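Local atomic coordinates of HTH-type transcriptional regulator TreR (Bacillus subtilis, PDB entry 2OGG), a protein that represses the trePA trehalose operon as a DNA-binding transcription factor and is able to bind trehalose-6-phosphate. Residues T11-G17 and W38-R44; Q91-E97 and M115-Y121; Y57-V63 and S128-Y132. One frame throughout, in Å; residues are numbered along the deposited sequence.

Contact 1: T11-G17 and W38-R44; sequences TTVHKFG and WEVIRSR. With SO4 (sulfate ion), chain C.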
loop_
_atom_site.group_PDB
_atom_site.type_symbol
_atom_site.label_atom_id
_atom_site.label_comp_id
_atom_site.label_asym_id
_atom_site.label_seq_id
_atom_site.Cartn_x
_atom_site.Cartn_y
_atom_site.Cartn_z
ATOM N N THR A 11 -16.977 -21.202 12.680
ATOM C CA THR A 11 -15.553 -21.506 12.583
ATOM C C THR A 11 -15.248 -22.729 13.449
ATOM O O THR A 11 -15.381 -22.685 14.674
ATOM C CB THR A 11 -14.713 -20.292 13.108
ATOM O OG1 THR A 11 -14.707 -19.259 12.122
ATOM C CG2 THR A 11 -13.258 -20.686 13.426
ATOM N N THR A 12 -14.616 -23.723 12.846
ATOM C CA THR A 12 -14.348 -24.979 13.511
ATOM C C THR A 12 -12.854 -25.207 13.585
ATOM O O THR A 12 -12.188 -25.290 12.549
ATOM C CB THR A 12 -14.908 -26.109 12.708
ATOM O OG1 THR A 12 -16.290 -25.851 12.443
ATOM C CG2 THR A 12 -14.718 -27.438 13.439
ATOM N N VAL A 13 -12.362 -25.464 14.797
ATOM C CA VAL A 13 -10.947 -25.714 15.035
ATOM C C VAL A 13 -10.679 -27.202 14.935
ATOM O O VAL A 13 -11.134 -27.971 15.771
ATOM C CB VAL A 13 -10.539 -25.222 16.417
ATOM C CG1 VAL A 13 -9.124 -25.616 16.731
ATOM C CG2 VAL A 13 -10.713 -23.716 16.485
ATOM N N HIS A 14 -9.928 -27.609 13.914
ATOM C CA HIS A 14 -9.689 -29.035 13.680
ATOM C C HIS A 14 -8.448 -29.501 14.383
ATOM O O HIS A 14 -8.501 -30.464 15.102
ATOM C CB HIS A 14 -9.617 -29.361 12.189
ATOM C CG HIS A 14 -10.907 -29.134 11.470
ATOM N ND1 HIS A 14 -11.930 -30.063 11.461
ATOM C CD2 HIS A 14 -11.381 -28.046 10.815
ATOM C CE1 HIS A 14 -12.963 -29.565 10.806
ATOM N NE2 HIS A 14 -12.686 -28.313 10.479
ATOM N N LYS A 15 -7.314 -28.863 14.125
ATOM C CA LYS A 15 -6.095 -29.150 14.893
ATOM C C LYS A 15 -5.718 -27.887 15.637
ATOM O O LYS A 15 -5.780 -26.802 15.076
ATOM C CB LYS A 15 -4.926 -29.506 13.977
ATOM C CG LYS A 15 -5.124 -30.721 13.132
ATOM C CD LYS A 15 -3.796 -31.186 12.583
ATOM C CE LYS A 15 -3.807 -32.678 12.318
ATOM N NZ LYS A 15 -2.471 -33.137 11.870
ATOM N N PHE A 16 -5.053 -28.061 16.762
ATOM C CA PHE A 16 -4.547 -26.941 17.523
ATOM C C PHE A 16 -3.564 -27.534 18.501
ATOM O O PHE A 16 -3.838 -28.572 19.136
ATOM C CB PHE A 16 -5.691 -26.257 18.250
ATOM C CG PHE A 16 -5.260 -25.317 19.331
ATOM C CD1 PHE A 16 -4.696 -24.101 19.021
ATOM C CD2 PHE A 16 -5.668 -25.518 20.625
ATOM C CE1 PHE A 16 -4.432 -23.167 20.009
ATOM C CE2 PHE A 16 -5.430 -24.564 21.602
ATOM C CZ PHE A 16 -4.839 -23.386 21.283
ATOM N N GLY A 17 -2.359 -26.982 18.524
ATOM C CA GLY A 17 -1.283 -27.622 19.291
ATOM C C GLY A 17 -0.000 -26.844 19.242
ATOM O O GLY A 17 0.053 -25.808 18.578
ATOM N N TRP A 38 3.084 -22.682 17.470
ATOM C CA TRP A 38 1.671 -22.963 17.641
ATOM C C TRP A 38 1.179 -23.305 16.248
ATOM O O TRP A 38 1.666 -22.714 15.283
ATOM C CB TRP A 38 0.965 -21.689 18.082
ATOM C CG TRP A 38 1.216 -21.298 19.482
ATOM C CD1 TRP A 38 1.823 -20.155 19.919
ATOM C CD2 TRP A 38 0.690 -21.945 20.650
ATOM N NE1 TRP A 38 1.717 -20.050 21.300
ATOM C CE2 TRP A 38 0.973 -21.104 21.758
ATOM C CE3 TRP A 38 -0.134 -23.051 20.847
ATOM C CZ2 TRP A 38 0.536 -21.394 23.038
ATOM C CZ3 TRP A 38 -0.582 -23.332 22.135
ATOM C CH2 TRP A 38 -0.233 -22.524 23.208
ATOM N N GLU A 39 0.394 -24.376 16.115
ATOM C CA GLU A 39 -0.287 -24.662 14.857
ATOM C C GLU A 39 -1.796 -24.634 15.058
ATOM O O GLU A 39 -2.308 -25.259 15.980
ATOM C CB GLU A 39 0.115 -26.027 14.328
ATOM C CG GLU A 39 -0.955 -26.676 13.444
ATOM C CD GLU A 39 -0.478 -27.957 12.742
ATOM O OE1 GLU A 39 -0.210 -28.959 13.441
ATOM O OE2 GLU A 39 -0.332 -27.951 11.492
ATOM N N VAL A 40 -2.509 -23.867 14.250
ATOM C CA VAL A 40 -3.979 -23.880 14.330
ATOM C C VAL A 40 -4.556 -24.142 12.941
ATOM O O VAL A 40 -4.158 -23.494 11.951
ATOM C CB VAL A 40 -4.530 -22.537 14.805
ATOM C CG1 VAL A 40 -6.051 -22.633 15.048
ATOM C CG2 VAL A 40 -3.783 -22.061 16.055
ATOM N N ILE A 41 -5.356 -25.195 12.829
ATOM C CA ILE A 41 -5.998 -25.481 11.568
ATOM C C ILE A 41 -7.512 -25.404 11.720
ATOM O O ILE A 41 -8.117 -26.136 12.517
ATOM C CB ILE A 41 -5.529 -26.820 11.002
ATOM C CG1 ILE A 41 -4.059 -26.733 10.582
ATOM C CG2 ILE A 41 -6.388 -27.263 9.828
ATOM C CD1 ILE A 41 -3.490 -28.081 10.215
ATOM N N ARG A 42 -8.127 -24.527 10.940
ATOM C CA ARG A 42 -9.565 -24.258 11.058
ATOM C C ARG A 42 -10.242 -24.343 9.719
ATOM O O ARG A 42 -9.665 -23.930 8.712
ATOM C CB ARG A 42 -9.785 -22.850 11.583
ATOM C CG ARG A 42 -9.336 -22.681 12.986
ATOM C CD ARG A 42 -9.385 -21.236 13.448
ATOM N NE ARG A 42 -8.371 -20.390 12.823
ATOM C CZ ARG A 42 -8.436 -19.056 12.844
ATOM N NH1 ARG A 42 -9.535 -18.455 13.316
ATOM N NH2 ARG A 42 -7.529 -18.339 12.203
ATOM N N SER A 43 -11.541 -24.583 9.750
ATOM C CA SER A 43 -12.335 -24.480 8.540
ATOM C C SER A 43 -13.432 -23.483 8.806
ATOM O O SER A 43 -13.795 -23.279 9.965
ATOM C CB SER A 43 -12.938 -25.845 8.157
ATOM O OG SER A 43 -14.099 -26.139 8.905
ATOM N N ARG A 44 -13.903 -22.811 7.753
ATOM C CA ARG A 44 -14.982 -21.840 7.877
ATOM C C ARG A 44 -16.210 -22.372 7.159
ATOM O O ARG A 44 -16.154 -22.642 5.967
ATOM C CB ARG A 44 -14.598 -20.515 7.219
ATOM C CG ARG A 44 -13.212 -20.025 7.503
ATOM C CD ARG A 44 -13.159 -19.372 8.864
ATOM N NE ARG A 44 -11.810 -18.903 9.157
ATOM C CZ ARG A 44 -11.517 -18.008 10.093
ATOM N NH1 ARG A 44 -12.482 -17.491 10.846
ATOM N NH2 ARG A 44 -10.260 -17.628 10.274
HETATM S S SO4 C . -8.563 -14.739 12.091
HETATM O O1 SO4 C . -7.227 -14.784 11.515
HETATM O O2 SO4 C . -8.821 -13.458 12.719
HETATM O O3 SO4 C . -9.600 -14.870 11.084
HETATM O O4 SO4 C . -8.609 -15.807 13.070
#
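Ile41 O takes two backbone N-H groups from the facing strand: His14 N at 2.7 Å, almost in line with the carbonyl bond, and Lys15 N at 3.3 Å, in the carbonyl plane on a lone pair. Two residues facing one make a classic beta bulge, which shifts the antiparallel register by one. At the bulge the His14 ring turns back toward Thr12, with CG beside its own backbone N (chi1 -65°), and NE2 meets Ser43 OG at 3.0 Å; either could donate. Thr12 CG2 lies over one face of this imidazole, off its centre. The two strands form one flank of the antiparallel sheet of the UTRA domain, the effector-binding part of this GntR-family repressor. On the face that carries Thr11, Val13 and Phe16, Arg42 and Arg44 converge on a sulfate, probably from the crystallisation liquor, in a site consistent with a phosphate pocket. Arg42 holds O4 at its guanidinium edge with both NH1 (2.8 Å) and NH2, while Arg44 NH2 donates to O3 (2.9 Å) and rides over a face of Arg42. Ser74 and the backbone N of Ile75 and Tyr76 also bind the anion; Asp54 and Asp56 form salt bridges with Arg44 and Arg42. Further along, Phe16 CD1 rests against Val40 CG2 (3.7 Å), and its ring lies near parallel to Trp38 but slid aside.

Contact 2: Q91-E97 and M115-Y121; sequences QKEIVAE and MVVVRNY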
loop_
_atom_site.group_PDB
_atom_site.type_symbol
_atom_site.label_atom_id
_atom_site.label_comp_id
_atom_site.label_asym_id
_atom_site.label_seq_id
_atom_site.Cartn_x
_atom_site.Cartn_y
_atom_site.Cartn_z
ATOM N N GLN A 91 3.887 -10.077 3.729
ATOM C CA GLN A 91 4.006 -10.338 2.336
ATOM C C GLN A 91 3.033 -11.461 1.967
ATOM O O GLN A 91 3.029 -12.527 2.587
ATOM C CB GLN A 91 5.422 -10.720 2.025
ATOM C CG GLN A 91 5.556 -11.235 0.616
ATOM C CD GLN A 91 6.989 -11.491 0.255
ATOM O OE1 GLN A 91 7.900 -10.894 0.856
ATOM N NE2 GLN A 91 7.214 -12.432 -0.672
ATOM N N LYS A 92 2.253 -11.221 0.918
ATOM C CA LYS A 92 1.175 -12.108 0.480
ATOM C C LYS A 92 1.523 -12.755 -0.864
ATOM O O LYS A 92 2.015 -12.092 -1.772
ATOM C CB LYS A 92 -0.087 -11.264 0.300
ATOM C CG LYS A 92 -1.360 -11.938 0.655
ATOM C CD LYS A 92 -2.475 -10.918 0.925
ATOM C CE LYS A 92 -2.488 -10.462 2.393
ATOM N NZ LYS A 92 -3.435 -9.317 2.659
ATOM N N GLU A 93 1.245 -14.041 -1.017
ATOM C CA GLU A 93 1.429 -14.680 -2.298
ATOM C C GLU A 93 0.186 -15.527 -2.544
ATOM O O GLU A 93 -0.230 -16.299 -1.665
ATOM C CB GLU A 93 2.682 -15.558 -2.296
ATOM C CG GLU A 93 2.978 -16.176 -3.678
ATOM C CD GLU A 93 3.821 -17.454 -3.630
ATOM O OE1 GLU A 93 3.584 -18.307 -2.737
ATOM O OE2 GLU A 93 4.586 -17.684 -4.595
ATOM N N ILE A 94 -0.512 -15.219 -3.639
ATOM C CA ILE A 94 -1.776 -15.875 -3.990
ATOM C C ILE A 94 -1.596 -16.692 -5.267
ATOM O O ILE A 94 -1.263 -16.150 -6.318
ATOM C CB ILE A 94 -2.888 -14.837 -4.267
ATOM C CG1 ILE A 94 -3.095 -13.922 -3.069
ATOM C CG2 ILE A 94 -4.188 -15.513 -4.552
ATOM C CD1 ILE A 94 -3.946 -12.773 -3.392
ATOM N N VAL A 95 -1.770 -17.996 -5.163
ATOM C CA VAL A 95 -1.697 -18.881 -6.324
ATOM C C VAL A 95 -2.871 -19.862 -6.317
ATOM O O VAL A 95 -3.762 -19.779 -5.463
ATOM C CB VAL A 95 -0.404 -19.725 -6.304
ATOM C CG1 VAL A 95 0.817 -18.828 -6.273
ATOM C CG2 VAL A 95 -0.418 -20.652 -5.095
ATOM N N ALA A 96 -2.949 -20.690 -7.353
ATOM C CA ALA A 96 -3.946 -21.764 -7.385
ATOM C C ALA A 96 -3.249 -23.113 -7.323
ATOM O O ALA A 96 -2.257 -23.343 -8.006
ATOM C CB ALA A 96 -4.809 -21.671 -8.614
ATOM N N GLU A 97 -3.818 -24.017 -6.541
ATOM C CA GLU A 97 -3.228 -25.321 -6.314
ATOM C C GLU A 97 -4.265 -26.429 -6.441
ATOM O O GLU A 97 -5.448 -26.204 -6.226
ATOM C CB GLU A 97 -2.581 -25.359 -4.916
ATOM C CG GLU A 97 -1.504 -24.291 -4.703
ATOM C CD GLU A 97 -0.679 -24.499 -3.440
ATOM O OE1 GLU A 97 -1.104 -25.282 -2.564
ATOM O OE2 GLU A 97 0.420 -23.909 -3.342
HETATM N N MSE A 115 -8.019 -25.042 -5.733
HETATM C CA MSE A 115 -8.226 -24.116 -4.634
HETATM C C MSE A 115 -7.498 -22.827 -4.959
HETATM O O MSE A 115 -6.503 -22.830 -5.684
HETATM C CB MSE A 115 -7.578 -24.665 -3.372
HETATM C CG MSE A 115 -7.993 -26.062 -2.993
HETATM SE SE MSE A 115 -9.486 -26.178 -1.744
HETATM C CE MSE A 115 -10.926 -25.955 -3.007
ATOM N N VAL A 116 -7.971 -21.719 -4.401
ATOM C CA VAL A 116 -7.189 -20.506 -4.385
ATOM C C VAL A 116 -6.468 -20.469 -3.022
ATOM O O VAL A 116 -7.081 -20.802 -2.003
ATOM C CB VAL A 116 -8.070 -19.257 -4.618
ATOM C CG1 VAL A 116 -7.229 -17.948 -4.484
ATOM C CG2 VAL A 116 -8.678 -19.315 -5.976
ATOM N N VAL A 117 -5.136 -20.409 -3.063
ATOM C CA VAL A 117 -4.336 -20.450 -1.842
ATOM C C VAL A 117 -3.630 -19.136 -1.558
ATOM O O VAL A 117 -2.762 -18.701 -2.321
ATOM C CB VAL A 117 -3.272 -21.557 -1.849
ATOM C CG1 VAL A 117 -2.497 -21.529 -0.531
ATOM C CG2 VAL A 117 -3.905 -22.921 -2.063
ATOM N N VAL A 118 -4.059 -18.470 -0.496
ATOM C CA VAL A 118 -3.422 -17.235 -0.048
ATOM C C VAL A 118 -2.422 -17.509 1.071
ATOM O O VAL A 118 -2.762 -18.087 2.117
ATOM C CB VAL A 118 -4.458 -16.216 0.451
ATOM C CG1 VAL A 118 -3.752 -14.923 0.825
ATOM C CG2 VAL A 118 -5.527 -15.976 -0.635
ATOM N N ARG A 119 -1.167 -17.180 0.798
ATOM C CA ARG A 119 -0.110 -17.318 1.791
ATOM C C ARG A 119 0.385 -15.965 2.228
ATOM O O ARG A 119 0.805 -15.159 1.408
ATOM C CB ARG A 119 1.051 -18.109 1.234
ATOM C CG ARG A 119 0.779 -19.588 1.197
ATOM C CD ARG A 119 1.983 -20.307 0.634
ATOM N NE ARG A 119 1.776 -21.744 0.562
ATOM C CZ ARG A 119 1.354 -22.389 -0.519
ATOM N NH1 ARG A 119 0.908 -21.728 -1.586
ATOM N NH2 ARG A 119 1.194 -23.686 -0.452
ATOM N N ASN A 120 0.604 -15.844 3.523
ATOM C CA ASN A 120 0.905 -14.563 4.110
ATOM C C ASN A 120 1.995 -14.727 5.170
ATOM O O ASN A 120 1.939 -15.636 5.990
ATOM C CB ASN A 120 -0.381 -14.041 4.725
ATOM C CG ASN A 120 -0.282 -12.634 5.151
ATOM O OD1 ASN A 120 0.425 -11.841 4.547
ATOM N ND2 ASN A 120 -1.124 -12.263 6.089
ATOM N N TYR A 121 3.063 -13.962 5.028
ATOM C CA TYR A 121 4.205 -14.023 5.930
ATOM C C TYR A 121 4.328 -12.702 6.679
ATOM O O TYR A 121 4.524 -11.657 6.066
ATOM C CB TYR A 121 5.457 -14.251 5.100
ATOM C CG TYR A 121 5.366 -15.493 4.251
ATOM C CD1 TYR A 121 5.980 -16.684 4.652
ATOM C CD2 TYR A 121 4.693 -15.480 3.030
ATOM C CE1 TYR A 121 5.870 -17.840 3.896
ATOM C CE2 TYR A 121 4.659 -16.609 2.219
ATOM C CZ TYR A 121 5.188 -17.805 2.692
ATOM O OH TYR A 121 5.160 -18.937 1.906
HETATM O O HOH W 1 0.497 -18.967 -2.077
#
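Arg119 grips Glu97 end-on, with NH1 and NH2 converging on the single oxygen OE2. NH1 is 2.8 Å from OE2 and meets it from above the carboxylate plane; NH2, at 3.0 Å, comes from the same face but nearer that plane, on the syn side. The two flat groups are turned 49° against each other. This salt bridge spans diagonally a regular antiparallel ladder at the edge of this chain's part of the UTRA-domain sheet, in which Gln91-Tyr121, Glu93-Arg119, Val95-Val117 and Glu97-Met115 (selenomethionine) are the hydrogen-bonded pairs. Extended from CG to NE, the Arg119 chain carries its guanidinium along the sheet to Glu97. Val117 CG1 lies over one side of the guanidinium, displaced from its middle. At the guanidinium edge, in plane, Val95 CG2 sits 3.9 Å from Arg119 NH1. A water in the same plane accepts from NH1 and lies 2.8 Å from Glu93 O. Farther out, Tyr132 OH bonds Arg119 NE, and Arg136 forms a salt bridge with the other carboxylate oxygen of Glu97, so both charged ends have second partners. On the opposite face Ile94 lies alongside Val118 and also places CG2 3.9 Å from Val116 CG1. Residues 92-95 pair in turn with an antiparallel strand of the second subunit, continuing the sheet across the interface, where Glu93 OE2 forms a salt bridge with Arg143 of that subunit. At the far end of the ladder, Gln91 O lies in the plane of the Tyr121 ring, at its edge, 3.4 Å from CD2.

Contact 3: Y57-V63 and S128-Y132; sequences YFFRKHV and SLFQY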
loop_
_atom_site.group_PDB
_atom_site.type_symbol
_atom_site.label_atom_id
_atom_site.label_comp_id
_atom_site.label_asym_id
_atom_site.label_seq_id
_atom_site.Cartn_x
_atom_site.Cartn_y
_atom_site.Cartn_z
ATOM N N TYR A 57 0.396 -20.594 11.763
ATOM C CA TYR A 57 1.596 -21.066 12.448
ATOM C C TYR A 57 2.401 -19.849 12.933
ATOM O O TYR A 57 2.814 -19.027 12.121
ATOM C CB TYR A 57 2.470 -21.841 11.461
ATOM C CG TYR A 57 1.816 -23.089 10.935
ATOM C CD1 TYR A 57 1.943 -24.304 11.607
ATOM C CD2 TYR A 57 1.133 -23.080 9.729
ATOM C CE1 TYR A 57 1.349 -25.437 11.126
ATOM C CE2 TYR A 57 0.423 -24.154 9.331
ATOM C CZ TYR A 57 0.599 -25.362 9.978
ATOM O OH TYR A 57 -0.051 -26.485 9.513
ATOM N N PHE A 58 2.673 -19.754 14.233
ATOM C CA PHE A 58 3.485 -18.670 14.753
ATOM C C PHE A 58 4.237 -19.076 16.010
ATOM O O PHE A 58 3.962 -20.138 16.582
ATOM C CB PHE A 58 2.635 -17.428 14.986
ATOM C CG PHE A 58 1.410 -17.694 15.790
ATOM C CD1 PHE A 58 0.278 -18.164 15.189
ATOM C CD2 PHE A 58 1.450 -17.628 17.165
ATOM C CE1 PHE A 58 -0.839 -18.454 15.933
ATOM C CE2 PHE A 58 0.327 -17.897 17.920
ATOM C CZ PHE A 58 -0.829 -18.284 17.302
ATOM N N PHE A 59 5.309 -18.343 16.320
ATOM C CA PHE A 59 6.215 -18.760 17.403
ATOM C C PHE A 59 5.595 -18.477 18.767
ATOM O O PHE A 59 5.378 -17.301 19.143
ATOM C CB PHE A 59 7.569 -18.041 17.332
ATOM C CG PHE A 59 8.391 -18.386 16.139
ATOM C CD1 PHE A 59 9.582 -19.084 16.293
ATOM C CD2 PHE A 59 8.121 -17.806 14.906
ATOM C CE1 PHE A 59 10.441 -19.271 15.223
ATOM C CE2 PHE A 59 8.906 -18.107 13.787
ATOM C CZ PHE A 59 10.110 -18.773 13.967
ATOM N N ARG A 60 5.699 -19.481 19.621
ATOM C CA ARG A 60 5.253 -19.317 20.972
ATOM C C ARG A 60 6.106 -18.275 21.689
ATOM O O ARG A 60 5.645 -17.610 22.597
ATOM C CB ARG A 60 5.311 -20.635 21.699
ATOM C CG ARG A 60 5.266 -20.485 23.204
ATOM C CD ARG A 60 5.966 -21.648 23.826
ATOM N NE ARG A 60 6.247 -21.381 25.214
ATOM C CZ ARG A 60 7.173 -20.532 25.640
ATOM N NH1 ARG A 60 8.045 -19.997 24.789
ATOM N NH2 ARG A 60 7.317 -20.345 26.941
ATOM N N LYS A 61 7.349 -18.115 21.270
ATOM C CA LYS A 61 8.244 -17.198 21.973
ATOM C C LYS A 61 7.720 -15.773 21.949
ATOM O O LYS A 61 7.820 -15.065 22.921
ATOM C CB LYS A 61 9.646 -17.282 21.389
ATOM C CG LYS A 61 10.392 -15.968 21.319
ATOM C CD LYS A 61 11.659 -16.185 20.487
ATOM C CE LYS A 61 11.389 -17.195 19.345
ATOM N NZ LYS A 61 12.621 -17.889 18.878
ATOM N N HIS A 62 6.956 -15.457 20.917
ATOM C CA HIS A 62 6.345 -14.147 20.796
ATOM C C HIS A 62 4.884 -14.050 21.272
ATOM O O HIS A 62 4.466 -12.978 21.751
ATOM C CB HIS A 62 6.552 -13.583 19.381
ATOM C CG HIS A 62 7.954 -13.110 19.131
ATOM N ND1 HIS A 62 8.831 -13.788 18.300
ATOM C CD2 HIS A 62 8.672 -12.104 19.712
ATOM C CE1 HIS A 62 10.021 -13.212 18.373
ATOM N NE2 HIS A 62 9.958 -12.207 19.238
ATOM N N VAL A 63 4.197 -15.202 21.290
ATOM C CA VAL A 63 2.785 -15.336 21.713
ATOM C C VAL A 63 2.615 -16.532 22.674
ATOM O O VAL A 63 2.305 -17.649 22.258
ATOM C CB VAL A 63 1.855 -15.481 20.489
ATOM C CG1 VAL A 63 0.413 -15.627 20.900
ATOM C CG2 VAL A 63 2.028 -14.265 19.590
ATOM N N SER A 128 12.447 -10.204 11.878
ATOM C CA SER A 128 12.229 -11.643 11.871
ATOM C C SER A 128 10.841 -12.064 11.367
ATOM O O SER A 128 9.876 -11.325 11.481
ATOM C CB SER A 128 12.466 -12.196 13.267
ATOM O OG SER A 128 11.888 -11.315 14.211
ATOM N N LEU A 129 10.817 -13.173 10.634
ATOM C CA LEU A 129 9.593 -13.788 10.170
ATOM C C LEU A 129 8.990 -14.380 11.416
ATOM O O LEU A 129 9.608 -15.186 12.074
ATOM C CB LEU A 129 9.919 -14.915 9.192
ATOM C CG LEU A 129 8.752 -15.748 8.658
ATOM C CD1 LEU A 129 7.548 -14.895 8.361
ATOM C CD2 LEU A 129 9.181 -16.522 7.405
ATOM N N PHE A 130 7.788 -13.954 11.762
ATOM C CA PHE A 130 7.193 -14.357 13.024
ATOM C C PHE A 130 5.954 -15.232 12.859
ATOM O O PHE A 130 5.631 -16.005 13.746
ATOM C CB PHE A 130 6.854 -13.095 13.808
ATOM C CG PHE A 130 5.595 -13.196 14.587
ATOM C CD1 PHE A 130 5.562 -13.879 15.803
ATOM C CD2 PHE A 130 4.452 -12.590 14.132
ATOM C CE1 PHE A 130 4.376 -14.026 16.514
ATOM C CE2 PHE A 130 3.267 -12.678 14.867
ATOM C CZ PHE A 130 3.231 -13.413 16.057
ATOM N N GLN A 131 5.226 -15.064 11.753
ATOM C CA GLN A 131 3.990 -15.826 11.505
ATOM C C GLN A 131 3.809 -16.281 10.057
ATOM O O GLN A 131 4.193 -15.586 9.119
ATOM C CB GLN A 131 2.793 -14.983 11.892
ATOM C CG GLN A 131 1.462 -15.587 11.473
ATOM C CD GLN A 131 0.326 -14.743 11.951
ATOM O OE1 GLN A 131 0.556 -13.666 12.511
ATOM N NE2 GLN A 131 -0.886 -15.300 11.922
ATOM N N TYR A 132 3.166 -17.427 9.866
ATOM C CA TYR A 132 2.861 -17.874 8.526
ATOM C C TYR A 132 1.431 -18.391 8.442
ATOM O O TYR A 132 1.022 -19.213 9.249
ATOM C CB TYR A 132 3.858 -18.918 8.060
ATOM C CG TYR A 132 3.358 -19.774 6.904
ATOM C CD1 TYR A 132 3.465 -19.352 5.583
ATOM C CD2 TYR A 132 2.856 -21.036 7.129
ATOM C CE1 TYR A 132 2.931 -20.109 4.540
ATOM C CE2 TYR A 132 2.369 -21.832 6.081
ATOM C CZ TYR A 132 2.388 -21.362 4.797
ATOM O OH TYR A 132 1.944 -22.191 3.759
#
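Strands 57-59 and 129-132 run antiparallel at 152° and splay apart after a short ladder: Tyr57 and Tyr132 exchange two backbone bonds, Phe58 faces Gln131 as a non-hydrogen-bonded pair, and Phe59 N makes a weak bond to Phe130 O. Tyr57 and Tyr132 lie side by side on one face, CD2 to CD2 at 3.7 Å. On the other face Phe58 CG lies between the backbone N and the carbonyl carbon (chi1 51°), which carries the ring away and leaves CB to touch Gln131 CB at 3.9 Å. The Phe130 ring reaches past Phe58 CB to the turn at 60-63. His62 CB approaches it obliquely, 3.6 Å from CE1, and Val63 CG2 meets its edge, 3.8 Å from CZ. That turn is closed by His62 N and Val63 N, which each bond Phe59 O. Phe59 turns the edge of its ring to Phe130 O, with CD2 at 3.3 Å. Phe130 and Gln131 both face Val122, a classic beta bulge toward strand 114-124. The contact joins the two middle strands, 49-59 and 129-138, of the UTRA-domain sheet: helix 23-29 packs on Tyr57, Phe59 and Tyr132, whereas 75-83 covers His62, Val63, Phe130 and Gln131.

How the contacts relate
All three contacts belong to one antiparallel sheet, whose strand order is 11-19, 37-46, 49-59, 129-138, 114-124, 87-98. Contacts 1 and 2 are the two flanks of the sheet within this chain, on opposite sides of the chain centre, with centres 18 Å apart and nearest atoms about 10 Å apart. Contact 3 bridges the halves and touches both: Tyr57 OH lies 2.5 Å from Glu39 OE2 and Val63 O 2.7 Å from Trp38 NE1 of contact 1, while Tyr132 OH lies 3.2 Å from Arg119 NE of contact 2. Along the chain, contact 2 is nested within the loop that contact 3 closes. Contact 1 carries the sulfate held by Arg42 and Arg44, whereas contact 2 borders the second subunit.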